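Side-chain contacts in periplasmic sugar-binding protein (Chloroflexus aurantiacus, PDB 4RXU), which binds beta-D-glucopyranose and probably serves as the solute-binding component of an ABC-type sugar transporter: residues W222-A227 against I259-A264; Y158-A163 against K228-A233; V218-D223 against L249-G254. One frame throughout, in Å; residues are numbered along the deposited sequence.

Contact 1 (W222-A227 against I259-A264); sequences WDFNTA and IADAFA. With BGC (beta-D-glucopyranose), chain C.
Apolar packing joins the first turn of helix 224-237 to helix 253-264 through Ala-227 and Ile-259, whose CA atoms lie 6.0 Å apart. The CG1 branch of Ile-259 does the touching: set anti to the carbonyl carbon (chi1 -66°), it brings CG1 to 4.0 Å from Ala-227 CB and close to the carbonyl oxygen of the same alanine.

A mixed contact lies beside this pair. Phe-224 and Asp-261 cross at about a right angle, and the rim atom Phe-224 CZ stands 3.8 Å from Asp-261 OD2, with ring and carboxylate planes 59° apart. The main polar partner of Asp-261 is the Tyr-286 hydroxyl, at OD1.

Hydrogen bonds within 222-227 fix the helix start. Asp-223 is the N-cap: its OD2 accepts from Thr-226 N at 3.0 Å, met from 38° above the carboxylate plane. The same Asp-223 OD2 also accepts from Thr-226 OG1 at 2.7 Å, on the anti side.

Just before the cap, Trp-222 serves the sugar. Glucose C6 lies 3.3 Å above one face of the indole, towards the rim, and C5 is 3.6 Å from Trp-222 CE2, a CH-pi type of approach familiar in sugar sites. Trp-222 NE1 bonds to Asp-166 OD2, which itself holds the glucose. Replacing Trp-222 by an alanine would probably strip C5 and C6 of their aromatic surface and leave Asp-166 without the N-H that helps position it.

Both helices pack on the same side of the parallel sheet of this lobe, flanking strand 246-249 in sequence; Ile-259 reaches Ile-248 on that strand, and Phe-263 spans from it to strand 269-274.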
loop_
_atom_site.group_PDB
_atom_site.type_symbol
_atom_site.label_atom_id
_atom_site.label_comp_id
_atom_site.label_asym_id
_atom_site.label_seq_id
_atom_site.Cartn_x
_atom_site.Cartn_y
_atom_site.Cartn_z
ATOM N N TRP A 222 7.479 -4.090 4.756
ATOM C CA TRP A 222 6.473 -4.863 3.999
ATOM C C TRP A 222 6.766 -6.361 4.031
ATOM O O TRP A 222 6.580 -7.086 3.043
ATOM C CB TRP A 222 6.385 -4.379 2.556
ATOM C CG TRP A 222 5.898 -3.004 2.297
ATOM C CD1 TRP A 222 6.424 -2.119 1.381
ATOM C CD2 TRP A 222 4.721 -2.364 2.838
ATOM N NE1 TRP A 222 5.663 -0.963 1.344
ATOM C CE2 TRP A 222 4.617 -1.083 2.228
ATOM C CE3 TRP A 222 3.747 -2.748 3.750
ATOM C CZ2 TRP A 222 3.572 -0.207 2.508
ATOM C CZ3 TRP A 222 2.721 -1.852 4.060
ATOM C CH2 TRP A 222 2.643 -0.603 3.429
ATOM N N ASP A 223 7.212 -6.807 5.194
ATOM C CA ASP A 223 7.694 -8.175 5.398
ATOM C C ASP A 223 7.055 -8.771 6.659
ATOM O O ASP A 223 7.102 -8.167 7.736
ATOM C CB ASP A 223 9.217 -8.218 5.525
ATOM C CG ASP A 223 9.742 -9.627 5.777
ATOM O OD1 ASP A 223 9.570 -10.511 4.920
ATOM O OD2 ASP A 223 10.323 -9.839 6.850
ATOM N N PHE A 224 6.473 -9.958 6.502
ATOM C CA PHE A 224 5.780 -10.659 7.572
ATOM C C PHE A 224 6.657 -10.860 8.817
ATOM O O PHE A 224 6.279 -10.449 9.918
ATOM C CB PHE A 224 5.266 -12.032 7.085
ATOM C CG PHE A 224 4.329 -12.702 8.051
ATOM C CD1 PHE A 224 4.817 -13.404 9.137
ATOM C CD2 PHE A 224 2.965 -12.594 7.887
ATOM C CE1 PHE A 224 3.953 -13.995 10.035
ATOM C CE2 PHE A 224 2.088 -13.190 8.768
ATOM C CZ PHE A 224 2.581 -13.885 9.856
ATOM N N ASN A 225 7.829 -11.477 8.655
ATOM C CA ASN A 225 8.664 -11.805 9.816
ATOM C C ASN A 225 9.191 -10.563 10.516
ATOM O O ASN A 225 9.257 -10.510 11.748
ATOM C CB ASN A 225 9.832 -12.734 9.452
ATOM C CG ASN A 225 9.410 -14.180 9.329
ATOM O OD1 ASN A 225 8.294 -14.557 9.683
ATOM N ND2 ASN A 225 10.302 -14.997 8.807
ATOM N N THR A 226 9.539 -9.564 9.715
ATOM C CA THR A 226 10.008 -8.290 10.231
ATOM C C THR A 226 8.904 -7.657 11.091
ATOM O O THR A 226 9.160 -7.191 12.208
ATOM C CB THR A 226 10.450 -7.337 9.102
ATOM O OG1 THR A 226 11.492 -7.952 8.323
ATOM C CG2 THR A 226 10.938 -6.013 9.672
ATOM N N ALA A 227 7.666 -7.676 10.597
ATOM C CA ALA A 227 6.543 -7.152 11.374
ATOM C C ALA A 227 6.314 -7.946 12.656
ATOM O O ALA A 227 6.146 -7.374 13.724
ATOM C CB ALA A 227 5.292 -7.204 10.530
ATOM N N ILE A 259 1.469 -9.059 13.122
ATOM C CA ILE A 259 1.385 -8.248 14.326
ATOM C C ILE A 259 0.252 -8.729 15.225
ATOM O O ILE A 259 0.430 -8.926 16.436
ATOM C CB ILE A 259 1.228 -6.743 13.970
ATOM C CG1 ILE A 259 2.510 -6.242 13.276
ATOM C CG2 ILE A 259 0.910 -5.927 15.210
ATOM C CD1 ILE A 259 2.356 -4.977 12.462
ATOM N N ALA A 260 -0.906 -8.955 14.623
ATOM C CA ALA A 260 -2.031 -9.547 15.360
ATOM C C ALA A 260 -1.656 -10.866 16.029
ATOM O O ALA A 260 -2.040 -11.109 17.172
ATOM C CB ALA A 260 -3.230 -9.742 14.442
ATOM N N ASP A 261 -0.880 -11.692 15.342
ATOM C CA ASP A 261 -0.430 -12.975 15.905
ATOM C C ASP A 261 0.381 -12.763 17.179
ATOM O O ASP A 261 0.212 -13.477 18.167
ATOM C CB ASP A 261 0.401 -13.792 14.898
ATOM C CG ASP A 261 -0.414 -14.350 13.739
ATOM O OD1 ASP A 261 -1.678 -14.319 13.764
ATOM O OD2 ASP A 261 0.255 -14.809 12.775
ATOM N N ALA A 262 1.257 -11.771 17.166
ATOM C CA ALA A 262 2.030 -11.437 18.379
ATOM C C ALA A 262 1.157 -10.929 19.526
ATOM O O ALA A 262 1.300 -11.350 20.687
ATOM C CB ALA A 262 3.098 -10.403 18.037
ATOM N N PHE A 263 0.269 -9.983 19.206
ATOM C CA PHE A 263 -0.620 -9.383 20.204
ATOM C C PHE A 263 -1.631 -10.387 20.766
ATOM O O PHE A 263 -1.920 -10.365 21.965
ATOM C CB PHE A 263 -1.328 -8.160 19.626
ATOM C CG PHE A 263 -0.500 -6.889 19.691
ATOM C CD1 PHE A 263 0.571 -6.683 18.838
ATOM C CD2 PHE A 263 -0.774 -5.922 20.644
ATOM C CE1 PHE A 263 1.319 -5.510 18.894
ATOM C CE2 PHE A 263 -0.033 -4.749 20.710
ATOM C CZ PHE A 263 1.020 -4.553 19.833
ATOM N N ALA A 264 -2.115 -11.296 19.919
ATOM C CA ALA A 264 -3.076 -12.324 20.354
ATOM C C ALA A 264 -2.466 -13.240 21.403
ATOM O O ALA A 264 -3.160 -13.754 22.271
ATOM C CB ALA A 264 -3.544 -13.143 19.171
HETATM C C2 BGC C . 0.943 -1.087 -1.996
HETATM C C3 BGC C . 0.204 -1.909 -0.958
HETATM C C4 BGC C . 1.062 -3.100 -0.558
HETATM C C5 BGC C . 2.467 -2.657 -0.148
HETATM C C6 BGC C . 3.415 -3.809 0.101
HETATM C C1 BGC C . 2.226 -0.666 -1.300
HETATM O O1 BGC C . 2.939 0.297 -2.019
HETATM O O2 BGC C . 0.140 0.037 -2.371
HETATM O O3 BGC C . -1.031 -2.332 -1.527
HETATM O O4 BGC C . 0.474 -3.714 0.605
HETATM O O5 BGC C . 3.037 -1.832 -1.146
HETATM O O6 BGC C . 3.405 -4.751 -0.974
#

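Contact 2 (Y158-A163 against K228-A233)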
loop_
_atom_site.group_PDB
_atom_site.type_symbol
_atom_site.label_atom_id
_atom_site.label_comp_id
_atom_site.label_asym_id
_atom_site.label_seq_id
_atom_site.Cartn_x
_atom_site.Cartn_y
_atom_site.Cartn_z
ATOM N N TYR A 158 -0.086 1.446 19.098
ATOM C CA TYR A 158 1.115 0.892 18.513
ATOM C C TYR A 158 1.107 1.228 17.020
ATOM O O TYR A 158 0.149 0.895 16.304
ATOM C CB TYR A 158 1.147 -0.616 18.739
ATOM C CG TYR A 158 1.356 -0.982 20.206
ATOM C CD1 TYR A 158 0.308 -0.942 21.128
ATOM C CD2 TYR A 158 2.610 -1.350 20.666
ATOM C CE1 TYR A 158 0.504 -1.276 22.470
ATOM C CE2 TYR A 158 2.822 -1.671 22.004
ATOM C CZ TYR A 158 1.769 -1.631 22.909
ATOM O OH TYR A 158 1.999 -1.955 24.247
ATOM N N LEU A 159 2.156 1.906 16.567
ATOM C CA LEU A 159 2.249 2.372 15.169
ATOM C C LEU A 159 3.161 1.472 14.373
ATOM O O LEU A 159 4.213 1.054 14.880
ATOM C CB LEU A 159 2.826 3.798 15.124
ATOM C CG LEU A 159 2.057 4.883 15.898
ATOM C CD1 LEU A 159 2.855 6.175 15.946
ATOM C CD2 LEU A 159 0.649 5.119 15.350
ATOM N N TYR A 160 2.780 1.190 13.124
ATOM C CA TYR A 160 3.625 0.413 12.207
ATOM C C TYR A 160 3.531 1.025 10.825
ATOM O O TYR A 160 2.579 1.735 10.494
ATOM C CB TYR A 160 3.230 -1.076 12.182
ATOM C CG TYR A 160 3.403 -1.691 13.561
ATOM C CD1 TYR A 160 4.669 -2.088 14.006
ATOM C CD2 TYR A 160 2.328 -1.799 14.447
ATOM C CE1 TYR A 160 4.856 -2.638 15.275
ATOM C CE2 TYR A 160 2.511 -2.315 15.730
ATOM C CZ TYR A 160 3.777 -2.737 16.137
ATOM O OH TYR A 160 3.950 -3.264 17.402
ATOM N N ALA A 161 4.576 0.790 10.049
ATOM C CA ALA A 161 4.692 1.400 8.727
ATOM C C ALA A 161 5.287 0.470 7.681
ATOM O O ALA A 161 5.878 -0.578 7.993
ATOM C CB ALA A 161 5.531 2.694 8.803
ATOM N N GLY A 162 5.124 0.901 6.434
ATOM C CA GLY A 162 5.699 0.208 5.274
ATOM C C GLY A 162 7.192 0.495 5.092
ATOM O O GLY A 162 7.823 1.129 5.952
ATOM N N ALA A 163 7.742 0.013 3.971
ATOM C CA ALA A 163 9.145 0.240 3.610
ATOM C C ALA A 163 9.399 1.676 3.181
ATOM O O ALA A 163 8.655 2.216 2.360
ATOM C CB ALA A 163 9.560 -0.714 2.491
ATOM N N LYS A 228 6.282 -9.270 12.542
ATOM C CA LYS A 228 6.018 -10.080 13.730
ATOM C C LYS A 228 7.081 -9.837 14.790
ATOM O O LYS A 228 6.772 -9.632 15.967
ATOM C CB LYS A 228 5.951 -11.573 13.408
ATOM C CG LYS A 228 5.493 -12.396 14.611
ATOM C CD LYS A 228 5.165 -13.826 14.257
ATOM C CE LYS A 228 4.447 -14.474 15.420
ATOM N NZ LYS A 228 4.408 -15.943 15.286
ATOM N N ASN A 229 8.334 -9.856 14.361
ATOM C CA ASN A 229 9.439 -9.624 15.285
ATOM C C ASN A 229 9.437 -8.260 15.944
ATOM O O ASN A 229 9.711 -8.153 17.147
ATOM C CB ASN A 229 10.748 -9.845 14.569
ATOM C CG ASN A 229 10.935 -11.283 14.221
ATOM O OD1 ASN A 229 10.187 -12.148 14.691
ATOM N ND2 ASN A 229 11.900 -11.560 13.409
ATOM N N LEU A 230 9.102 -7.235 15.168
ATOM C CA LEU A 230 8.982 -5.907 15.730
ATOM C C LEU A 230 7.860 -5.861 16.762
ATOM O O LEU A 230 8.039 -5.329 17.838
ATOM C CB LEU A 230 8.750 -4.871 14.643
ATOM C CG LEU A 230 8.745 -3.416 15.106
ATOM C CD1 LEU A 230 10.069 -3.017 15.770
ATOM C CD2 LEU A 230 8.435 -2.511 13.924
ATOM N N ALA A 231 6.713 -6.454 16.444
ATOM C CA ALA A 231 5.613 -6.491 17.412
ATOM C C ALA A 231 6.051 -7.212 18.691
ATOM O O ALA A 231 5.790 -6.748 19.799
ATOM C CB ALA A 231 4.382 -7.138 16.789
ATOM N N GLU A 232 6.750 -8.325 18.529
ATOM C CA GLU A 232 7.254 -9.110 19.684
ATOM C C GLU A 232 8.227 -8.284 20.533
ATOM O O GLU A 232 8.135 -8.251 21.763
ATOM C CB GLU A 232 7.920 -10.423 19.237
ATOM C CG GLU A 232 6.978 -11.438 18.606
ATOM C CD GLU A 232 5.970 -12.068 19.549
ATOM O OE1 GLU A 232 5.767 -11.585 20.690
ATOM O OE2 GLU A 232 5.336 -13.052 19.095
ATOM N N ALA A 233 9.145 -7.593 19.862
ATOM C CA ALA A 233 10.078 -6.684 20.545
ATOM C C ALA A 233 9.341 -5.579 21.304
ATOM O O ALA A 233 9.638 -5.290 22.465
ATOM C CB ALA A 233 11.081 -6.093 19.555
#
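Tyr-160 meets helix 224-237 with its ring edge and its hydroxyl end. Leu-230 CD2 sits near the ring plane, 3.8 Å from Tyr-160 CD1, and Leu-230 CG comes to 4.0 Å from CE1 at the same edge; the two side chains slide past each other in opposite directions. Leu-230 gets there by holding CG anti to its backbone nitrogen (chi1 -174°). One residue on, Ala-231 receives the far end of the tyrosine, whose OH lies 3.6 Å from Ala-231 CA and 3.9 Å from its CB. That hydroxyl is not left to apolar neighbours: it is hydrogen-bonded to Asn-234 OD1 on the following turn, which ties the ring to the helix.

The tyrosine follows strand 155-159, an interior strand of the four-stranded parallel sheet (order 2-1-3-4) in this lobe of a periplasmic binding protein, so the contact is a helix laid on the C-terminal end of a strand. Further out, Ile-259 and Phe-263 of helix 253-264 also pack on Tyr-160. Backbone bonds from Tyr-158 to Tyr-247 and Leu-249 hold its strand in the sheet, while Ala-161 is paired with Val-218 and Thr-220.

Contact 3 (V218-D223 against L249-G254); sequences VTTNWD and LAPNDG. With BGC (beta-D-glucopyranose), chain C.
Trp-222 and Asn-252 mark the nearest approach of the two backbones, CA to CA 7.8 Å, each near the start of a helix. Segment 218-223 is an irregular turn: Thr-219 and Thr-220 each form an ST turn, the second with Trp-222 N donating to Thr-220 OG1 at 3.1 Å, and Asn-221 and Trp-222 take left-handed, positive-phi conformations. Segment 249-254 runs from the end of strand 246-249 into helix 253-264, with Asn-252 as N-cap.

Asn-252 is one of the glucose-binding residues, as expected of the strand-end loops in the periplasmic binding protein fold. Its CG, between backbone N and carbonyl carbon (chi1 78°), turns ND2 toward the sugar. Asn-252 ND2 donates to glucose O4 at 2.9 Å, nearly straight (168°). A water, 3.0 Å from both ND2 and Trp-222 O, accepts from the amide and donates to the carbonyl, bridging the segments. Asn-252 OD1 faces its own helix and is bonded to Thr-255 OG1; with both amide atoms engaged, the flip of the group is fixed.

The indole packs against Pro-251 and Asn-252. Trp-222 CZ3 lies 3.6 Å from Pro-251 CB, the side chains running in opposite directions. Asn-252 ND2 lies oblique to the ring, 3.5 Å from Trp-222 CE3, with ring and amide planes 41° apart. Behind them Thr-220, bonded to Ala-161 O, and Pro-251 reach toward each other, OG1 to CG 4.1 Å.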
loop_
_atom_site.group_PDB
_atom_site.type_symbol
_atom_site.label_atom_id
_atom_site.label_comp_id
_atom_site.label_asym_id
_atom_site.label_seq_id
_atom_site.Cartn_x
_atom_site.Cartn_y
_atom_site.Cartn_z
ATOM N N VAL A 218 9.446 2.063 13.313
ATOM C CA VAL A 218 8.243 1.205 13.261
ATOM C C VAL A 218 8.070 0.468 11.932
ATOM O O VAL A 218 7.023 -0.089 11.672
ATOM C CB VAL A 218 6.942 1.959 13.658
ATOM C CG1 VAL A 218 7.110 2.647 15.010
ATOM C CG2 VAL A 218 6.486 2.954 12.590
ATOM N N THR A 219 9.115 0.409 11.117
ATOM C CA THR A 219 8.969 -0.167 9.785
ATOM C C THR A 219 8.865 -1.675 9.830
ATOM O O THR A 219 9.611 -2.347 10.541
ATOM C CB THR A 219 10.061 0.285 8.780
ATOM O OG1 THR A 219 9.726 -0.220 7.486
ATOM C CG2 THR A 219 11.463 -0.208 9.161
ATOM N N THR A 220 7.929 -2.172 9.034
ATOM C CA THR A 220 7.779 -3.586 8.763
ATOM C C THR A 220 8.566 -4.003 7.533
ATOM O O THR A 220 8.694 -5.195 7.263
ATOM C CB THR A 220 6.329 -3.925 8.473
ATOM O OG1 THR A 220 5.923 -3.249 7.267
ATOM C CG2 THR A 220 5.444 -3.525 9.603
ATOM N N ASN A 221 9.043 -3.023 6.750
ATOM C CA ASN A 221 9.676 -3.306 5.451
ATOM C C ASN A 221 8.790 -4.169 4.536
ATOM O O ASN A 221 9.296 -4.908 3.679
ATOM C CB ASN A 221 11.037 -3.967 5.649
ATOM C CG ASN A 221 12.085 -2.992 6.131
ATOM O OD1 ASN A 221 12.060 -1.822 5.786
ATOM N ND2 ASN A 221 13.017 -3.479 6.919
ATOM N N TRP A 222 7.479 -4.090 4.756
ATOM C CA TRP A 222 6.473 -4.863 3.999
ATOM C C TRP A 222 6.766 -6.361 4.031
ATOM O O TRP A 222 6.580 -7.086 3.043
ATOM C CB TRP A 222 6.385 -4.379 2.556
ATOM C CG TRP A 222 5.898 -3.004 2.297
ATOM C CD1 TRP A 222 6.424 -2.119 1.381
ATOM C CD2 TRP A 222 4.721 -2.364 2.838
ATOM N NE1 TRP A 222 5.663 -0.963 1.344
ATOM C CE2 TRP A 222 4.617 -1.083 2.228
ATOM C CE3 TRP A 222 3.747 -2.748 3.750
ATOM C CZ2 TRP A 222 3.572 -0.207 2.508
ATOM C CZ3 TRP A 222 2.721 -1.852 4.060
ATOM C CH2 TRP A 222 2.643 -0.603 3.429
ATOM N N ASP A 223 7.212 -6.807 5.194
ATOM C CA ASP A 223 7.694 -8.175 5.398
ATOM C C ASP A 223 7.055 -8.771 6.659
ATOM O O ASP A 223 7.102 -8.167 7.736
ATOM C CB ASP A 223 9.217 -8.218 5.525
ATOM C CG ASP A 223 9.742 -9.627 5.777
ATOM O OD1 ASP A 223 9.570 -10.511 4.920
ATOM O OD2 ASP A 223 10.323 -9.839 6.850
ATOM N N LEU A 249 -2.003 0.332 14.447
ATOM C CA LEU A 249 -1.968 0.840 13.064
ATOM C C LEU A 249 -1.046 -0.081 12.280
ATOM O O LEU A 249 0.157 0.146 12.241
ATOM C CB LEU A 249 -1.449 2.278 13.007
ATOM C CG LEU A 249 -1.449 2.841 11.571
ATOM C CD1 LEU A 249 -2.858 3.168 11.089
ATOM C CD2 LEU A 249 -0.560 4.063 11.519
ATOM N N ALA A 250 -1.594 -1.152 11.718
ATOM C CA ALA A 250 -0.787 -2.063 10.874
ATOM C C ALA A 250 -0.989 -1.604 9.435
ATOM O O ALA A 250 -2.121 -1.325 9.019
ATOM C CB ALA A 250 -1.227 -3.514 11.053
ATOM N N PRO A 251 0.111 -1.539 8.637
ATOM C CA PRO A 251 -0.007 -0.819 7.361
ATOM C C PRO A 251 -0.585 -1.632 6.211
ATOM O O PRO A 251 -1.126 -1.060 5.288
ATOM C CB PRO A 251 1.444 -0.391 7.075
ATOM C CG PRO A 251 2.271 -1.447 7.751
ATOM C CD PRO A 251 1.515 -1.777 9.010
ATOM N N ASN A 252 -0.476 -2.962 6.257
ATOM C CA ASN A 252 -1.154 -3.769 5.241
ATOM C C ASN A 252 -1.579 -5.098 5.817
ATOM O O ASN A 252 -1.333 -5.359 6.982
ATOM C CB ASN A 252 -0.322 -3.934 3.953
ATOM C CG ASN A 252 0.791 -4.960 4.072
ATOM O OD1 ASN A 252 1.137 -5.440 5.160
ATOM N ND2 ASN A 252 1.404 -5.273 2.929
ATOM N N ASP A 253 -2.182 -5.952 5.000
ATOM C CA ASP A 253 -2.762 -7.207 5.508
ATOM C C ASP A 253 -1.765 -8.202 6.076
ATOM O O ASP A 253 -1.944 -8.692 7.199
ATOM C CB ASP A 253 -3.620 -7.860 4.435
ATOM C CG ASP A 253 -4.987 -7.208 4.322
ATOM O OD1 ASP A 253 -5.336 -6.369 5.177
ATOM O OD2 ASP A 253 -5.735 -7.580 3.400
ATOM N N GLY A 254 -0.717 -8.523 5.318
ATOM C CA GLY A 254 0.199 -9.528 5.821
ATOM C C GLY A 254 0.869 -9.062 7.099
ATOM O O GLY A 254 1.020 -9.822 8.052
HETATM C C2 BGC C . 0.943 -1.087 -1.996
HETATM C C3 BGC C . 0.204 -1.909 -0.958
HETATM C C4 BGC C . 1.062 -3.100 -0.558
HETATM C C5 BGC C . 2.467 -2.657 -0.148
HETATM C C6 BGC C . 3.415 -3.809 0.101
HETATM C C1 BGC C . 2.226 -0.666 -1.300
HETATM O O1 BGC C . 2.939 0.297 -2.019
HETATM O O2 BGC C . 0.140 0.037 -2.371
HETATM O O3 BGC C . -1.031 -2.332 -1.527
HETATM O O4 BGC C . 0.474 -3.714 0.605
HETATM O O5 BGC C . 3.037 -1.832 -1.146
HETATM O O6 BGC C . 3.405 -4.751 -0.974
HETATM O O HOH W 1 3.677 -7.077 2.254
#

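The three contacts lie within 7 to 8 Å of one another, centre to centre, and belong to one lobe of the protein. Contacts 1 and 3 share Trp-222 and Asp-223, and both reach the glucose; contact 2 stays behind, with the Tyr-160 side chain about 12 Å from the sugar. Ile-259 CD1 of contact 1 packs 3.6 Å from Tyr-160 CG of contact 2, so helix 253-264 closes on the same ring. Contact 2 meets contact 3 at Gly-162 O, hydrogen-bonded to Thr-219 OG1 at 2.8 Å. Asp-166, Asp-278, Glu-42, Asp-118, Arg-44 and Lys-298 also hydrogen-bond the glucose.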